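Local coordinates for protein multi-copper Oxidase CueO (Ochrobactrum, PDB 6EVG) that is a laccase-like multicopper oxidase that acts on lignin model compounds and lignosulfonate, probably passing their electrons through its coppers to oxygen, at residues A[267-272]-A[460-465]. Residues are numbered along the deposited sequence; the frame is centred on the assembly and turned at random.
Sequences GERYEV and WKDTAL. With EDO (1,2-ethanediol), chain D.
Lys-461 reaches Glu-268 in a buried salt bridge that ties together two cupredoxin-like beta-sandwich domains of the multicopper oxidase, just before strands 269-275 and 463-466. A long, flexible lysine suits the place: bent at its last two torsions (chi3 60°, chi4 58°), it curls its ammonium back to the carbonyl O of Thr-463. Lys-461 NZ also meets the anti lone pair of Glu-268 OE2 at 2.8 Å, and Asp-249 gives it a second carboxylate. Next, Asp-462 meets Arg-269 end-on, carboxylate and guanidinium nearly coplanar, 19° apart. Arg-269 NH1 takes the syn lone pair of Asp-462 OD1 and Arg-269 NH2 that of Asp-462 OD2, each at 2.9 Å. Arginine suits this place because its flat, many-donor group serves both oxygens and, in plane, Gly-267 O, while NE and NH2 reach Phe-127 and Asn-128. A leucine in place of Arg-269 would probably leave the buried Asp-462 carboxylate without its opposite charge. The Thr-463 hydroxyl donates to Asp-462 OD1, steadying the acid, while Thr-463 CG2 packs 3.8 Å from Glu-268 CG. At Leu-465 an ethanediol, probably from crystallisation, bridges the segments: its O1 accepts from Leu-465 N and donates to Glu-268 OE2 at 2.8 Å.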
ATOM      1  N   GLY A 267       1.595  -1.114  -2.495  1.00  7.31           N
ATOM      2  CA  GLY A 267       1.794  -0.819  -1.091  1.00  7.59           C
ATOM      3  C   GLY A 267       2.086   0.602  -0.735  1.00  6.94           C
ATOM      4  O   GLY A 267       1.907   0.983   0.439  1.00  7.87           O
ATOM      5  N   GLU A 268       2.523   1.415  -1.697  1.00  7.27           N
ATOM      6  CA  GLU A 268       2.753   2.824  -1.462  1.00  7.40           C
ATOM      7  C   GLU A 268       1.457   3.601  -1.454  1.00  6.47           C
ATOM      8  O   GLU A 268       0.488   3.266  -2.137  1.00  7.33           O
ATOM      9  CB  GLU A 268       3.676   3.431  -2.539  1.00  7.75           C
ATOM     10  CG  GLU A 268       5.107   2.938  -2.551  1.00  8.61           C
ATOM     11  CD  GLU A 268       5.932   3.836  -3.493  1.00  8.48           C
ATOM     12  OE1 GLU A 268       5.903   3.569  -4.717  1.00  8.90           O
ATOM     13  OE2 GLU A 268       6.555   4.796  -2.971  1.00  8.89           O
ATOM     14  N   ARG A 269       1.544   4.708  -0.697  1.00  6.69           N
ATOM     15  CA  ARG A 269       0.456   5.692  -0.665  1.00  7.13           C
ATOM     16  C   ARG A 269       1.022   7.066  -0.932  1.00  7.10           C
ATOM     17  O   ARG A 269       2.089   7.421  -0.434  1.00  7.56           O
ATOM     18  CB  ARG A 269      -0.276   5.742   0.704  1.00  7.35           C
ATOM     19  CG  ARG A 269      -1.082   4.495   1.054  1.00  7.79           C
ATOM     20  CD  ARG A 269      -0.265   3.371   1.672  1.00  7.41           C
ATOM     21  NE  ARG A 269       0.164   3.718   3.015  1.00  6.90           N
ATOM     22  CZ  ARG A 269       1.222   3.202   3.622  1.00  6.65           C
ATOM     23  NH1 ARG A 269       2.026   2.325   3.001  1.00  7.13           N
ATOM     24  NH2 ARG A 269       1.486   3.549   4.886  1.00  7.13           N
ATOM     25  N   TYR A 270       0.248   7.894  -1.654  1.00  7.16           N
ATOM     26  CA  TYR A 270       0.546   9.314  -1.770  1.00  7.38           C
ATOM     27  C   TYR A 270      -0.779  10.080  -1.634  1.00  7.23           C
ATOM     28  O   TYR A 270      -1.790   9.709  -2.246  1.00  8.70           O
ATOM     29  CB  TYR A 270       1.175   9.668  -3.115  1.00  7.75           C
ATOM     30  CG  TYR A 270       2.588   9.135  -3.258  1.00  7.64           C
ATOM     31  CD1 TYR A 270       3.662   9.849  -2.766  1.00  7.92           C
ATOM     32  CD2 TYR A 270       2.841   7.903  -3.823  1.00  8.17           C
ATOM     33  CE1 TYR A 270       4.965   9.351  -2.886  1.00  8.70           C
ATOM     34  CE2 TYR A 270       4.128   7.403  -3.953  1.00  9.20           C
ATOM     35  CZ  TYR A 270       5.167   8.136  -3.467  1.00  9.13           C
ATOM     36  OH  TYR A 270       6.485   7.637  -3.522  1.00 10.78           O
ATOM     37  N   GLU A 271      -0.719  11.175  -0.878  1.00  6.90           N
ATOM     38  CA  GLU A 271      -1.859  12.121  -0.828  1.00  7.11           C
ATOM     39  C   GLU A 271      -1.486  13.330  -1.686  1.00  7.49           C
ATOM     40  O   GLU A 271      -0.385  13.898  -1.511  1.00  8.14           O
ATOM     41  CB  GLU A 271      -2.157  12.554   0.588  1.00  7.69           C
ATOM     42  CG  GLU A 271      -2.434  11.422   1.572  1.00  8.80           C
ATOM     43  CD  GLU A 271      -2.848  11.890   2.934  1.00 10.28           C
ATOM     44  OE1 GLU A 271      -3.680  12.794   3.035  1.00 15.60           O
ATOM     45  OE2 GLU A 271      -2.296  11.382   3.915  1.00 13.38           O
ATOM     46  N   VAL A 272      -2.374  13.664  -2.617  1.00  7.55           N
ATOM     47  CA  VAL A 272      -2.115  14.758  -3.552  1.00  8.10           C
ATOM     48  C   VAL A 272      -3.283  15.709  -3.551  1.00  8.41           C
ATOM     49  O   VAL A 272      -4.438  15.359  -3.304  1.00 10.22           O
ATOM     50  CB  VAL A 272      -1.861  14.223  -4.951  1.00  9.45           C
ATOM     51  CG1 VAL A 272      -0.681  13.264  -4.962  1.00 10.82           C
ATOM     52  CG2 VAL A 272      -3.078  13.657  -5.619  1.00 10.20           C
ATOM     53  N   TRP A 460       8.786  10.376   5.644  1.00  8.47           N
ATOM     54  CA  TRP A 460       8.750   9.009   6.216  1.00  8.21           C
ATOM     55  C   TRP A 460       8.036   8.062   5.304  1.00  7.86           C
ATOM     56  O   TRP A 460       6.902   8.393   4.832  1.00  8.13           O
ATOM     57  CB  TRP A 460       8.095   9.034   7.602  1.00  8.86           C
ATOM     58  CG  TRP A 460       8.962   9.551   8.668  1.00  9.75           C
ATOM     59  CD1 TRP A 460       8.857  10.708   9.388  1.00 11.11           C
ATOM     60  CD2 TRP A 460      10.172   8.911   9.166  1.00 10.20           C
ATOM     61  NE1 TRP A 460       9.887  10.840  10.271  1.00 11.83           N
ATOM     62  CE2 TRP A 460      10.705   9.729  10.185  1.00 11.17           C
ATOM     63  CE3 TRP A 460      10.786   7.701   8.882  1.00 10.60           C
ATOM     64  CZ2 TRP A 460      11.840   9.358  10.904  1.00 12.77           C
ATOM     65  CZ3 TRP A 460      11.919   7.344   9.628  1.00 11.29           C
ATOM     66  CH2 TRP A 460      12.405   8.135  10.617  1.00 13.55           C
ATOM     67  N   LYS A 461       8.637   6.900   5.046  1.00  7.47           N
ATOM     68  CA  LYS A 461       8.021   5.906   4.177  1.00  7.36           C
ATOM     69  C   LYS A 461       8.153   4.519   4.808  1.00  7.45           C
ATOM     70  O   LYS A 461       8.949   4.271   5.722  1.00  8.48           O
ATOM     71  CB  LYS A 461       8.634   5.966   2.765  1.00 10.35           C
ATOM     72  CG  LYS A 461       8.021   7.190   1.984  1.00 12.65           C
ATOM     73  CD  LYS A 461       8.424   7.342   0.566  1.00 11.88           C
ATOM     74  CE  LYS A 461       8.065   6.180  -0.282  1.00  9.95           C
ATOM     75  NZ  LYS A 461       6.618   5.781  -0.365  1.00  8.73           N
ATOM     76  N   ASP A 462       7.297   3.615   4.314  1.00  7.17           N
ATOM     77  CA  ASP A 462       7.403   2.199   4.654  1.00  7.26           C
ATOM     78  C   ASP A 462       7.468   1.308   3.439  1.00  7.40           C
ATOM     79  O   ASP A 462       7.712   0.095   3.622  1.00  7.93           O
ATOM     80  CB  ASP A 462       6.279   1.745   5.649  1.00  7.92           C
ATOM     81  CG  ASP A 462       4.871   1.924   5.104  1.00  7.41           C
ATOM     82  OD1 ASP A 462       4.588   1.394   3.993  1.00  8.44           O
ATOM     83  OD2 ASP A 462       4.035   2.570   5.788  1.00  8.39           O
ATOM     84  N   THR A 463       7.245   1.814   2.220  1.00  7.25           N
ATOM     85  CA  THR A 463       7.249   1.038   1.012  1.00  7.70           C
ATOM     86  C   THR A 463       7.944   1.944  -0.042  1.00  8.31           C
ATOM     87  O   THR A 463       7.635   3.125  -0.091  1.00  9.09           O
ATOM     88  CB  THR A 463       5.839   0.647   0.554  1.00  8.14           C
ATOM     89  OG1 THR A 463       5.170  -0.002   1.670  1.00  8.63           O
ATOM     90  CG2 THR A 463       5.842  -0.255  -0.613  1.00  8.71           C
ATOM     91  N   ALA A 464       8.843   1.392  -0.852  1.00  8.10           N
ATOM     92  CA  ALA A 464       9.552   2.196  -1.872  1.00  8.96           C
ATOM     93  C   ALA A 464       9.902   1.368  -3.060  1.00  8.74           C
ATOM     94  O   ALA A 464      10.356   0.225  -2.897  1.00  9.12           O
ATOM     95  CB  ALA A 464      10.788   2.808  -1.314  1.00 10.69           C
ATOM     96  N   LEU A 465       9.771   1.930  -4.255  1.00  8.58           N
ATOM     97  CA  LEU A 465      10.134   1.225  -5.465  1.00  8.92           C
ATOM     98  C   LEU A 465      11.651   1.347  -5.687  1.00  9.22           C
ATOM     99  O   LEU A 465      12.183   2.445  -5.829  1.00 10.38           O
ATOM    100  CB  LEU A 465       9.375   1.776  -6.682  1.00  9.26           C
ATOM    101  CG  LEU A 465       9.524   0.993  -7.974  1.00 10.20           C
ATOM    102  CD1 LEU A 465       9.107  -0.478  -7.881  1.00 10.54           C
ATOM    103  CD2 LEU A 465       8.799   1.701  -9.111  1.00 12.26           C
TER
HETATM  104  C1  EDO D 603       9.855   5.917  -4.190  1.00 11.33           C
HETATM  105  O1  EDO D 603       9.165   4.705  -3.902  1.00 10.57           O
HETATM  106  C2  EDO D 603      11.243   5.601  -4.696  1.00 11.12           C
HETATM  107  O2  EDO D 603      11.235   4.930  -5.967  1.00 12.59           O